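Local coordinates for protein Cif-like 1 (Burkholderia cenocepacia, PDB 7JQY) that probably hydrolyses epoxides as a Cif-like member of the alpha/beta hydrolase family, and forms an octamer in the crystal, at residues Arg29-Asp34 / Leu38-Gly43; Met50-His55 / Gly103-Leu108; Tyr62-Val67 / His118-Ser123; His66-Leu71 / Val78-Tyr83. The protein carries 1 engineered substitution. All coordinates share one frame; numbering follows the deposited sequence.

How the interactions relate
From the N terminus, interaction 1 comes first and closes a short hairpin between 29-34 and 38-43, at one outer side of the sheet. Strand 50-54 then opens interaction 2, whose loop runs to helix 98-111. Interaction 4 (66-71 / 78-83) is nested within that loop and belongs to the beta-alpha-beta unit linking neighbouring strands 50-54 and 77-82. Interaction 3 overlaps interaction 4 at H66 and V67, but its other segment lies on strand 117-122, so it crosses interaction 2. All four meet one sheet: V41 N to A80 O joins interactions 1 and 4, V51 O to V79 N joins 2 and 4, and L54 N to V120 O joins 2 and 3.

Interaction 1 of 4, residues Arg29-Asp34 / Leu38-Gly43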
loop_
_atom_site.group_PDB
_atom_site.type_symbol
_atom_site.label_atom_id
_atom_site.label_comp_id
_atom_site.label_asym_id
_atom_site.label_seq_id
_atom_site.Cartn_x
_atom_site.Cartn_y
_atom_site.Cartn_z
ATOM N N ARG B 29 -7.483 22.468 27.461
ATOM C CA ARG B 29 -6.393 23.152 28.132
ATOM C C ARG B 29 -5.194 22.220 28.180
ATOM O O ARG B 29 -5.319 20.994 28.071
ATOM C CB ARG B 29 -6.788 23.554 29.561
ATOM C CG ARG B 29 -7.078 25.010 29.792
ATOM C CD ARG B 29 -8.405 25.428 29.210
ATOM N NE ARG B 29 -8.519 26.887 29.196
ATOM C CZ ARG B 29 -8.804 27.610 28.115
ATOM N NH1 ARG B 29 -9.177 27.010 26.993
ATOM N NH2 ARG B 29 -8.862 28.936 28.194
ATOM N N TYR B 30 -4.029 22.820 28.380
ATOM C CA TYR B 30 -2.779 22.098 28.545
ATOM C C TYR B 30 -2.172 22.467 29.887
ATOM O O TYR B 30 -2.372 23.574 30.397
ATOM C CB TYR B 30 -1.763 22.414 27.442
ATOM C CG TYR B 30 -2.111 21.888 26.067
ATOM C CD1 TYR B 30 -2.495 22.756 25.052
ATOM C CD2 TYR B 30 -2.022 20.536 25.774
ATOM C CE1 TYR B 30 -2.807 22.282 23.780
ATOM C CE2 TYR B 30 -2.324 20.056 24.516
ATOM C CZ TYR B 30 -2.714 20.931 23.521
ATOM O OH TYR B 30 -3.018 20.459 22.263
ATOM N N ALA B 31 -1.442 21.522 30.466
ATOM C CA ALA B 31 -0.678 21.775 31.677
ATOM C C ALA B 31 0.745 21.314 31.430
ATOM O O ALA B 31 0.977 20.143 31.120
ATOM C CB ALA B 31 -1.278 21.056 32.884
ATOM N N GLN B 32 1.686 22.235 31.528
ATOM C CA GLN B 32 3.085 21.885 31.371
ATOM C C GLN B 32 3.570 21.372 32.717
ATOM O O GLN B 32 3.510 22.090 33.720
ATOM C CB GLN B 32 3.909 23.081 30.888
ATOM C CG GLN B 32 5.309 22.721 30.414
ATOM C CD GLN B 32 5.288 21.851 29.173
ATOM O OE1 GLN B 32 4.636 22.181 28.188
ATOM N NE2 GLN B 32 5.984 20.716 29.225
ATOM N N LEU B 33 4.008 20.126 32.747
ATOM C CA LEU B 33 4.658 19.627 33.937
ATOM C C LEU B 33 6.140 19.851 33.710
ATOM O O LEU B 33 6.520 20.589 32.797
ATOM C CB LEU B 33 4.278 18.172 34.190
ATOM C CG LEU B 33 2.759 17.993 34.180
ATOM C CD1 LEU B 33 2.350 16.588 34.618
ATOM C CD2 LEU B 33 2.100 19.052 35.057
ATOM N N ASP B 34 6.998 19.220 34.508
ATOM C CA ASP B 34 8.397 19.641 34.459
ATOM C C ASP B 34 9.019 19.359 33.111
ATOM O O ASP B 34 9.889 20.118 32.667
ATOM C CB ASP B 34 9.228 18.940 35.535
ATOM C CG ASP B 34 9.130 19.610 36.862
ATOM O OD1 ASP B 34 8.994 20.846 36.868
ATOM O OD2 ASP B 34 9.174 18.901 37.882
ATOM N N LEU B 38 0.467 17.716 29.563
ATOM C CA LEU B 38 -0.780 16.969 29.622
ATOM C C LEU B 38 -1.931 17.825 29.111
ATOM O O LEU B 38 -2.011 19.022 29.409
ATOM C CB LEU B 38 -1.102 16.495 31.047
ATOM C CG LEU B 38 -0.226 15.400 31.655
ATOM C CD1 LEU B 38 -0.945 14.758 32.836
ATOM C CD2 LEU B 38 0.179 14.354 30.627
ATOM N N HIS B 39 -2.822 17.190 28.352
ATOM C CA HIS B 39 -4.037 17.796 27.831
ATOM C C HIS B 39 -5.228 17.389 28.690
ATOM O O HIS B 39 -5.310 16.250 29.159
ATOM C CB HIS B 39 -4.249 17.366 26.376
ATOM C CG HIS B 39 -5.576 17.750 25.806
ATOM N ND1 HIS B 39 -6.624 16.860 25.704
ATOM C CD2 HIS B 39 -6.018 18.916 25.276
ATOM C CE1 HIS B 39 -7.660 17.465 25.153
ATOM N NE2 HIS B 39 -7.318 18.714 24.882
ATOM N N TYR B 40 -6.147 18.322 28.909
ATOM C CA TYR B 40 -7.325 18.016 29.701
ATOM C C TYR B 40 -8.458 18.915 29.257
ATOM O O TYR B 40 -8.247 19.972 28.653
ATOM C CB TYR B 40 -7.085 18.174 31.214
ATOM C CG TYR B 40 -6.756 19.588 31.662
ATOM C CD1 TYR B 40 -5.491 20.129 31.446
ATOM C CD2 TYR B 40 -7.710 20.381 32.295
ATOM C CE1 TYR B 40 -5.182 21.425 31.850
ATOM C CE2 TYR B 40 -7.410 21.671 32.703
ATOM C CZ TYR B 40 -6.148 22.187 32.475
ATOM O OH TYR B 40 -5.849 23.470 32.875
ATOM N N VAL B 41 -9.667 18.474 29.563
ATOM C CA VAL B 41 -10.882 19.212 29.254
ATOM C C VAL B 41 -11.542 19.565 30.576
ATOM O O VAL B 41 -11.658 18.709 31.461
ATOM C CB VAL B 41 -11.815 18.385 28.347
ATOM C CG1 VAL B 41 -13.132 19.090 28.120
ATOM C CG2 VAL B 41 -11.128 18.134 27.022
ATOM N N THR B 42 -11.931 20.830 30.731
ATOM C CA THR B 42 -12.425 21.297 32.016
ATOM C C THR B 42 -13.648 22.187 31.839
ATOM O O THR B 42 -13.811 22.858 30.816
ATOM C CB THR B 42 -11.342 22.048 32.798
ATOM O OG1 THR B 42 -11.816 22.288 34.128
ATOM C CG2 THR B 42 -10.990 23.388 32.117
ATOM N N GLY B 43 -14.515 22.159 32.851
ATOM C CA GLY B 43 -15.728 22.959 32.898
ATOM C C GLY B 43 -16.321 22.936 34.295
ATOM O O GLY B 43 -15.816 22.267 35.201
#
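With chi1 at 63°, the ring of Y40 stands between its own backbone N and carbonyl carbon, and this turns one ring face to R29. R29 CB sits over that face, 3.3 Å from Y40 CZ and displaced toward the rim, a CH-pi contact with the phenol end of the ring. The edge of the same ring points in plane to A31 N, and A31 CB rests 4.1 Å from Y40 CE1. On the opposite face of the sheet, CG of H39 anti to the backbone N (chi1 171°) puts H39 CD2 3.9 Å from Y30 CE2. The two rings are inclined at 59°, too oblique for either a stack or a T-shaped pair. Near the turn, L33 CD1 meets L38 CG at 4.1 Å.

The backbones form an antiparallel hairpin. R29 and Y40 are a hydrogen-bonded pair, with R29 N to Y40 O and Y40 N to R29 O both 2.9 Å. A31 and L38 are the next such pair, bonded from A31 N to L38 O at 2.8 Å and from L38 N to A31 O at 2.9 Å. Y30 and H39 form the non-hydrogen-bonded pair between them.

Beyond the hairpin, L108 of helix 98-111 packs on A31 and Y40, while H200 of a second subunit packs on Y30. H39 is held at both nitrogens, ND1 by D82 and NE2 by R28. Four backbone bonds thus fix the register, and the two grips on the imidazole would limit its rotation and probably favour a proton on ND1.

Interaction 2 of 4, residues Met50-His55 / Gly103-Leu108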
loop_
_atom_site.group_PDB
_atom_site.type_symbol
_atom_site.label_atom_id
_atom_site.label_comp_id
_atom_site.label_asym_id
_atom_site.label_seq_id
_atom_site.Cartn_x
_atom_site.Cartn_y
_atom_site.Cartn_z
ATOM N N MET B 50 -13.350 19.845 43.050
ATOM C CA MET B 50 -12.803 19.300 41.817
ATOM C C MET B 50 -13.085 17.808 41.699
ATOM O O MET B 50 -12.864 17.047 42.644
ATOM C CB MET B 50 -11.303 19.533 41.743
ATOM C CG MET B 50 -10.745 19.131 40.404
ATOM S SD MET B 50 -9.023 19.559 40.207
ATOM C CE MET B 50 -9.155 21.338 40.065
ATOM N N VAL B 51 -13.576 17.396 40.532
ATOM C CA VAL B 51 -13.756 15.992 40.184
ATOM C C VAL B 51 -12.827 15.689 39.017
ATOM O O VAL B 51 -12.992 16.250 37.924
ATOM C CB VAL B 51 -15.213 15.659 39.828
ATOM C CG1 VAL B 51 -15.360 14.173 39.537
ATOM C CG2 VAL B 51 -16.137 16.068 40.962
ATOM N N VAL B 52 -11.852 14.810 39.245
ATOM C CA VAL B 52 -10.899 14.391 38.225
ATOM C C VAL B 52 -11.352 13.049 37.668
ATOM O O VAL B 52 -11.674 12.120 38.431
ATOM C CB VAL B 52 -9.474 14.306 38.795
ATOM C CG1 VAL B 52 -8.527 13.728 37.779
ATOM C CG2 VAL B 52 -9.018 15.676 39.244
ATOM N N LEU B 53 -11.406 12.956 36.338
ATOM C CA LEU B 53 -11.839 11.758 35.629
ATOM C C LEU B 53 -10.682 11.237 34.793
ATOM O O LEU B 53 -10.088 11.992 34.015
ATOM C CB LEU B 53 -13.046 12.059 34.730
ATOM C CG LEU B 53 -14.187 12.859 35.369
ATOM C CD1 LEU B 53 -15.283 13.167 34.382
ATOM C CD2 LEU B 53 -14.755 12.088 36.538
ATOM N N LEU B 54 -10.362 9.953 34.955
ATOM C CA LEU B 54 -9.231 9.324 34.286
ATOM C C LEU B 54 -9.725 8.150 33.448
ATOM O O LEU B 54 -10.200 7.138 33.991
ATOM C CB LEU B 54 -8.181 8.861 35.301
ATOM C CG LEU B 54 -7.488 9.917 36.177
ATOM C CD1 LEU B 54 -6.543 9.239 37.157
ATOM C CD2 LEU B 54 -6.742 10.971 35.340
ATOM N N HIS B 55 -9.578 8.281 32.130
ATOM C CA HIS B 55 -9.926 7.265 31.150
ATOM C C HIS B 55 -8.926 6.104 31.200
ATOM O O HIS B 55 -7.969 6.093 31.980
ATOM C CB HIS B 55 -9.918 7.879 29.753
ATOM C CG HIS B 55 -8.550 8.288 29.319
ATOM N ND1 HIS B 55 -7.624 7.388 28.841
ATOM C CD2 HIS B 55 -7.925 9.489 29.353
ATOM C CE1 HIS B 55 -6.496 8.018 28.575
ATOM N NE2 HIS B 55 -6.652 9.295 28.878
ATOM N N GLY B 103 1.544 10.613 39.838
ATOM C CA GLY B 103 2.273 11.840 40.138
ATOM C C GLY B 103 2.028 12.934 39.115
ATOM O O GLY B 103 1.929 14.113 39.466
ATOM N N ASP B 104 1.917 12.557 37.839
ATOM C CA ASP B 104 1.546 13.525 36.810
ATOM C C ASP B 104 0.187 14.138 37.114
ATOM O O ASP B 104 0.007 15.360 37.042
ATOM C CB ASP B 104 1.516 12.857 35.438
ATOM C CG ASP B 104 2.857 12.304 35.026
ATOM O OD1 ASP B 104 2.867 11.299 34.278
ATOM O OD2 ASP B 104 3.893 12.882 35.425
ATOM N N ILE B 105 -0.787 13.299 37.471
ATOM C CA ILE B 105 -2.124 13.814 37.735
ATOM C C ILE B 105 -2.103 14.738 38.941
ATOM O O ILE B 105 -2.790 15.769 38.967
ATOM C CB ILE B 105 -3.115 12.653 37.929
ATOM C CG1 ILE B 105 -3.064 11.732 36.713
ATOM C CG2 ILE B 105 -4.510 13.199 38.178
ATOM C CD1 ILE B 105 -3.241 12.486 35.396
ATOM N N ARG B 106 -1.295 14.403 39.944
ATOM C CA ARG B 106 -1.205 15.250 41.126
ATOM C C ARG B 106 -0.577 16.604 40.800
ATOM O O ARG B 106 -1.042 17.640 41.285
ATOM C CB ARG B 106 -0.421 14.532 42.219
ATOM C CG ARG B 106 -0.321 15.316 43.502
ATOM C CD ARG B 106 0.235 14.450 44.597
ATOM N NE ARG B 106 0.316 15.161 45.863
ATOM C CZ ARG B 106 1.457 15.552 46.416
ATOM N NH1 ARG B 106 2.601 15.382 45.762
ATOM N NH2 ARG B 106 1.441 16.186 47.583
ATOM N N ALA B 107 0.479 16.618 39.989
ATOM C CA ALA B 107 1.122 17.887 39.648
ATOM C C ALA B 107 0.168 18.814 38.907
ATOM O O ALA B 107 0.157 20.024 39.152
ATOM C CB ALA B 107 2.377 17.636 38.815
ATOM N N LEU B 108 -0.682 18.254 38.041
ATOM C CA LEU B 108 -1.646 19.064 37.302
ATOM C C LEU B 108 -2.741 19.598 38.219
ATOM O O LEU B 108 -3.173 20.745 38.072
ATOM C CB LEU B 108 -2.259 18.224 36.175
ATOM C CG LEU B 108 -3.409 18.768 35.318
ATOM C CD1 LEU B 108 -3.384 18.112 33.942
ATOM C CD2 LEU B 108 -4.778 18.576 35.960
#
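The short strand 50-54 faces helix 98-111 across a side-chain layer, the nearest alpha carbons being V52 CA and I105 CA at 8.8 Å, too far apart for backbone contact. I105 fills the interval with both of its branches. Its CG2, anti to the backbone N, meets V52 CG1 at 4.1 Å. The other branch, CG1 to CD1, lies beside the backbone N (chi1 -55°) and runs to L54, where I105 CD1 is 3.8 Å from L54 CD2. The side chains of L54 and I105 run alongside each other, pointing opposite ways, and L54 CD2 also approaches I105 CG1, at 4.0 Å. The contact is therefore entirely aliphatic, a single isoleucine fork against two strand residues that alternate with L53.

All three residues are buried, and V128 of helix 124-135 touches both L54 and I105, extending the apolar layer to a second helix. L53 points to the other side of the strand, toward W64 and V120. Within the helix, A107 N to G103 O at 2.9 Å confirms regular winding under I105. A helix packed by branched aliphatic side chains on a central parallel strand is the layered architecture of the alpha/beta hydrolase fold.

Interaction 3 of 4, residues Tyr62-Val67 / His118-Ser123; sequences YTWRHV and HLVGRS. Engineered in segment 118-123: S123 (natural residue Asp).
The indole of W64 receives V120 at its benzo end: V120 CG1 lies 3.7 Å from W64 CH2 and 3.9 Å from W64 CZ3, approaching obliquely. One face of the indole carries T63 CG2, 3.6 Å above the plane and set toward the rim. Farther along, W64 CZ2 comes within 4.4 Å of R122 CG, so the aliphatic stem of the arginine completes the contact beside V120. CG of W64 lies anti to its carbonyl carbon (chi1 -54°), which sends the indole out to the strand.

A second pair of flat groups steadies the loop itself. R65 CD lies over one face of the Y62 ring, and Y62 CE2 in turn sits above the guanidinium plane. R65 NH1 bonds Y62 O at 2.9 Å with an N-H...O angle of 160°, while R65 N reaches the same oxygen from the opposite face of its plane.

The guanidinium of R122 is held by D147, Q59 and the carbonyl of H284. S123, an engineered residue replacing the natural Asp, follows it at a turn consistent with a nucleophile elbow. The chemistry is thus split: dispersion joins W64 to V120 and the R122 stem, while the buried charge of R122 is probably balanced largely by D147.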
loop_
_atom_site.group_PDB
_atom_site.type_symbol
_atom_site.label_atom_id
_atom_site.label_comp_id
_atom_site.label_asym_id
_atom_site.label_seq_id
_atom_site.Cartn_x
_atom_site.Cartn_y
_atom_site.Cartn_z
ATOM N N TYR B 62 -12.568 11.755 26.058
ATOM C CA TYR B 62 -13.850 11.752 25.360
ATOM C C TYR B 62 -14.814 10.707 25.916
ATOM O O TYR B 62 -16.022 10.797 25.666
ATOM C CB TYR B 62 -13.597 11.529 23.864
ATOM C CG TYR B 62 -14.825 11.517 22.962
ATOM C CD1 TYR B 62 -15.415 12.702 22.532
ATOM C CD2 TYR B 62 -15.374 10.315 22.516
ATOM C CE1 TYR B 62 -16.526 12.689 21.686
ATOM C CE2 TYR B 62 -16.473 10.294 21.673
ATOM C CZ TYR B 62 -17.051 11.483 21.264
ATOM O OH TYR B 62 -18.150 11.460 20.429
ATOM N N THR B 63 -14.316 9.717 26.661
ATOM C CA THR B 63 -15.210 8.699 27.195
ATOM C C THR B 63 -16.136 9.241 28.280
ATOM O O THR B 63 -17.187 8.645 28.526
ATOM C CB THR B 63 -14.404 7.498 27.711
ATOM O OG1 THR B 63 -15.279 6.378 27.856
ATOM C CG2 THR B 63 -13.747 7.785 29.049
ATOM N N TRP B 64 -15.803 10.375 28.891
ATOM C CA TRP B 64 -16.603 10.989 29.942
ATOM C C TRP B 64 -17.600 12.005 29.406
ATOM O O TRP B 64 -18.166 12.769 30.193
ATOM C CB TRP B 64 -15.693 11.663 30.975
ATOM C CG TRP B 64 -14.658 10.733 31.533
ATOM C CD1 TRP B 64 -13.339 10.706 31.226
ATOM C CD2 TRP B 64 -14.870 9.686 32.483
ATOM N NE1 TRP B 64 -12.705 9.718 31.929
ATOM C CE2 TRP B 64 -13.623 9.072 32.711
ATOM C CE3 TRP B 64 -15.995 9.203 33.167
ATOM C CZ2 TRP B 64 -13.465 7.998 33.593
ATOM C CZ3 TRP B 64 -15.835 8.133 34.048
ATOM C CH2 TRP B 64 -14.584 7.545 34.248
ATOM N N ARG B 65 -17.824 12.025 28.089
ATOM C CA ARG B 65 -18.596 13.099 27.471
ATOM C C ARG B 65 -20.018 13.190 28.011
ATOM O O ARG B 65 -20.576 14.293 28.084
ATOM C CB ARG B 65 -18.627 12.906 25.961
ATOM C CG ARG B 65 -19.322 11.638 25.528
ATOM C CD ARG B 65 -18.951 11.281 24.110
ATOM N NE ARG B 65 -19.541 10.011 23.717
ATOM C CZ ARG B 65 -18.988 8.832 23.956
ATOM N NH1 ARG B 65 -17.818 8.764 24.590
ATOM N NH2 ARG B 65 -19.612 7.721 23.563
ATOM N N HIS B 66 -20.613 12.061 28.404
ATOM C CA HIS B 66 -21.977 12.052 28.908
ATOM C C HIS B 66 -22.046 12.177 30.415
ATOM O O HIS B 66 -23.148 12.288 30.959
ATOM C CB HIS B 66 -22.697 10.760 28.497
ATOM C CG HIS B 66 -22.852 10.601 27.017
ATOM N ND1 HIS B 66 -23.573 11.489 26.248
ATOM C CD2 HIS B 66 -22.374 9.660 26.165
ATOM C CE1 HIS B 66 -23.535 11.100 24.985
ATOM N NE2 HIS B 66 -22.816 9.992 24.909
ATOM N N VAL B 67 -20.901 12.198 31.094
ATOM C CA VAL B 67 -20.857 12.318 32.542
ATOM C C VAL B 67 -20.478 13.729 32.984
ATOM O O VAL B 67 -21.058 14.253 33.935
ATOM C CB VAL B 67 -19.881 11.268 33.114
ATOM C CG1 VAL B 67 -19.619 11.521 34.589
ATOM C CG2 VAL B 67 -20.448 9.857 32.918
ATOM N N HIS B 118 -12.328 14.807 44.235
ATOM C CA HIS B 118 -12.977 13.520 44.026
ATOM C C HIS B 118 -12.348 12.899 42.786
ATOM O O HIS B 118 -11.958 13.613 41.854
ATOM C CB HIS B 118 -14.482 13.686 43.832
ATOM C CG HIS B 118 -15.161 14.390 44.965
ATOM N ND1 HIS B 118 -15.614 13.733 46.091
ATOM C CD2 HIS B 118 -15.448 15.700 45.156
ATOM C CE1 HIS B 118 -16.164 14.605 46.918
ATOM N NE2 HIS B 118 -16.078 15.805 46.373
ATOM N N LEU B 119 -12.214 11.578 42.789
ATOM C CA LEU B 119 -11.403 10.897 41.788
ATOM C C LEU B 119 -12.172 9.716 41.213
ATOM O O LEU B 119 -12.617 8.837 41.962
ATOM C CB LEU B 119 -10.069 10.445 42.390
ATOM C CG LEU B 119 -8.963 10.015 41.430
ATOM C CD1 LEU B 119 -8.780 11.034 40.312
ATOM C CD2 LEU B 119 -7.663 9.780 42.192
ATOM N N VAL B 120 -12.301 9.686 39.886
ATOM C CA VAL B 120 -12.990 8.631 39.151
ATOM C C VAL B 120 -12.042 8.057 38.106
ATOM O O VAL B 120 -11.437 8.809 37.333
ATOM C CB VAL B 120 -14.261 9.161 38.464
ATOM C CG1 VAL B 120 -15.054 7.997 37.846
ATOM C CG2 VAL B 120 -15.101 9.975 39.435
ATOM N N GLY B 121 -11.923 6.737 38.067
ATOM C CA GLY B 121 -11.054 6.087 37.104
ATOM C C GLY B 121 -11.651 4.791 36.598
ATOM O O GLY B 121 -12.466 4.151 37.270
ATOM N N ARG B 122 -11.237 4.413 35.387
ATOM C CA ARG B 122 -11.583 3.125 34.794
ATOM C C ARG B 122 -10.389 2.610 34.001
ATOM O O ARG B 122 -9.526 3.381 33.569
ATOM C CB ARG B 122 -12.837 3.209 33.897
ATOM C CG ARG B 122 -12.619 3.809 32.508
ATOM C CD ARG B 122 -13.818 3.544 31.595
ATOM N NE ARG B 122 -14.066 2.115 31.437
ATOM C CZ ARG B 122 -13.335 1.311 30.671
ATOM N NH1 ARG B 122 -12.302 1.794 29.983
ATOM N NH2 ARG B 122 -13.626 0.020 30.601
ATOM N N SER B 123 -10.349 1.289 33.802
ATOM C CA SER B 123 -9.257 0.626 33.066
ATOM C C SER B 123 -7.915 1.103 33.621
ATOM O O SER B 123 -7.748 1.135 34.850
ATOM C CB SER B 123 -9.467 0.893 31.573
ATOM O OG SER B 123 -8.310 0.562 30.814
#

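Interaction 4 of 4, residues His66-Leu71 / Val78-Tyr83; sequences HVMPAL and VVAVDY
M68 and L71 of helix 68-73 close onto V78 and A80 of strand 77-82 within a beta-alpha-beta unit, strand 50-54, helix 68-73, strand 77-82, of the alpha/beta hydrolase fold. The nearest alpha carbons, M68 CA and V78 CA, are 6.4 Å apart, so helix and strand come close at this end.

Aliphatic packing carries most of the contact. V78 is gripped on both methyls: V78 CG1 meets M68 CG at 3.7 Å, and V78 CG2 meets L71 CB at 3.7 Å. The two helix residues, three positions apart, thus straddle one valine. L53 of strand 50-54 touches both M68 and V78, joining the two strands of the unit to its helix.

Backbone bonding serves each element separately. L71 N to V67 O at 3.2 Å closes the first helical turn, which brings L71 to the same side as M68. Across the strand, V79 is paired with V51 and L53, and A80 with V41, so the sheet is continuous on both sides of this contact.

The thioether contact lies farther along the strand. W61 touches both M68 and A80 there, and both residues are buried. The M68 chain runs extended at first and then bends at its last torsion (chi3 63°), laying both SD and CE against A80 CB, at 3.9 Å and 3.8 Å respectively.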
loop_
_atom_site.group_PDB
_atom_site.type_symbol
_atom_site.label_atom_id
_atom_site.label_comp_id
_atom_site.label_asym_id
_atom_site.label_seq_id
_atom_site.Cartn_x
_atom_site.Cartn_y
_atom_site.Cartn_z
ATOM N N HIS B 66 -20.613 12.061 28.404
ATOM C CA HIS B 66 -21.977 12.052 28.908
ATOM C C HIS B 66 -22.046 12.177 30.415
ATOM O O HIS B 66 -23.148 12.288 30.959
ATOM C CB HIS B 66 -22.697 10.760 28.497
ATOM C CG HIS B 66 -22.852 10.601 27.017
ATOM N ND1 HIS B 66 -23.573 11.489 26.248
ATOM C CD2 HIS B 66 -22.374 9.660 26.165
ATOM C CE1 HIS B 66 -23.535 11.100 24.985
ATOM N NE2 HIS B 66 -22.816 9.992 24.909
ATOM N N VAL B 67 -20.901 12.198 31.094
ATOM C CA VAL B 67 -20.857 12.318 32.542
ATOM C C VAL B 67 -20.478 13.729 32.984
ATOM O O VAL B 67 -21.058 14.253 33.935
ATOM C CB VAL B 67 -19.881 11.268 33.114
ATOM C CG1 VAL B 67 -19.619 11.521 34.589
ATOM C CG2 VAL B 67 -20.448 9.857 32.918
ATOM N N MET B 68 -19.551 14.379 32.278
ATOM C CA MET B 68 -19.076 15.697 32.706
ATOM C C MET B 68 -20.153 16.776 32.766
ATOM O O MET B 68 -20.056 17.645 33.653
ATOM C CB MET B 68 -17.927 16.154 31.797
ATOM C CG MET B 68 -16.802 15.152 31.726
ATOM S SD MET B 68 -15.827 15.283 30.215
ATOM C CE MET B 68 -15.145 16.930 30.403
ATOM N N PRO B 69 -21.142 16.835 31.864
ATOM C CA PRO B 69 -22.166 17.886 32.005
ATOM C C PRO B 69 -22.930 17.810 33.317
ATOM O O PRO B 69 -23.070 18.828 34.013
ATOM C CB PRO B 69 -23.080 17.646 30.794
ATOM C CG PRO B 69 -22.231 16.958 29.808
ATOM C CD PRO B 69 -21.320 16.084 30.607
ATOM N N ALA B 70 -23.440 16.625 33.671
ATOM C CA ALA B 70 -24.221 16.486 34.899
ATOM C C ALA B 70 -23.376 16.773 36.138
ATOM O O ALA B 70 -23.876 17.341 37.114
ATOM C CB ALA B 70 -24.839 15.089 34.972
ATOM N N LEU B 71 -22.094 16.386 36.123
ATOM C CA LEU B 71 -21.226 16.694 37.256
ATOM C C LEU B 71 -21.036 18.195 37.406
ATOM O O LEU B 71 -21.124 18.736 38.513
ATOM C CB LEU B 71 -19.867 16.011 37.081
ATOM C CG LEU B 71 -19.800 14.509 37.327
ATOM C CD1 LEU B 71 -18.398 14.004 37.075
ATOM C CD2 LEU B 71 -20.242 14.209 38.753
ATOM N N VAL B 78 -15.078 19.944 36.887
ATOM C CA VAL B 78 -14.712 18.707 36.202
ATOM C C VAL B 78 -13.386 18.882 35.478
ATOM O O VAL B 78 -13.165 19.878 34.775
ATOM C CB VAL B 78 -15.818 18.268 35.233
ATOM C CG1 VAL B 78 -15.528 16.860 34.732
ATOM C CG2 VAL B 78 -17.179 18.304 35.926
ATOM N N VAL B 79 -12.494 17.911 35.654
ATOM C CA VAL B 79 -11.206 17.866 34.976
ATOM C C VAL B 79 -11.050 16.462 34.402
ATOM O O VAL B 79 -10.702 15.523 35.128
ATOM C CB VAL B 79 -10.042 18.202 35.913
ATOM C CG1 VAL B 79 -8.707 18.079 35.174
ATOM C CG2 VAL B 79 -10.212 19.599 36.488
ATOM N N ALA B 80 -11.273 16.316 33.095
ATOM C CA ALA B 80 -11.068 15.053 32.397
ATOM C C ALA B 80 -9.733 15.134 31.677
ATOM O O ALA B 80 -9.554 15.975 30.788
ATOM C CB ALA B 80 -12.203 14.767 31.414
ATOM N N VAL B 81 -8.792 14.284 32.076
ATOM C CA VAL B 81 -7.394 14.387 31.672
ATOM C C VAL B 81 -7.069 13.299 30.658
ATOM O O VAL B 81 -7.451 12.137 30.836
ATOM C CB VAL B 81 -6.461 14.280 32.899
ATOM C CG1 VAL B 81 -5.023 14.578 32.509
ATOM C CG2 VAL B 81 -6.935 15.196 34.007
ATOM N N ASP B 82 -6.348 13.673 29.600
ATOM C CA ASP B 82 -5.608 12.698 28.804
ATOM C C ASP B 82 -4.317 12.403 29.552
ATOM O O ASP B 82 -3.425 13.258 29.597
ATOM C CB ASP B 82 -5.294 13.236 27.409
ATOM C CG ASP B 82 -6.518 13.294 26.488
ATOM O OD1 ASP B 82 -7.496 12.534 26.712
ATOM O OD2 ASP B 82 -6.477 14.093 25.516
ATOM N N TYR B 83 -4.191 11.205 30.134
ATOM C CA TYR B 83 -2.985 10.962 30.919
ATOM C C TYR B 83 -1.769 10.821 30.004
ATOM O O TYR B 83 -1.881 10.830 28.774
ATOM C CB TYR B 83 -3.134 9.743 31.848
ATOM C CG TYR B 83 -3.548 8.409 31.267
ATOM C CD1 TYR B 83 -2.912 7.856 30.168
ATOM C CD2 TYR B 83 -4.550 7.658 31.889
ATOM C CE1 TYR B 83 -3.295 6.618 29.666
ATOM C CE2 TYR B 83 -4.935 6.432 31.408
ATOM C CZ TYR B 83 -4.306 5.908 30.303
ATOM O OH TYR B 83 -4.707 4.678 29.832
#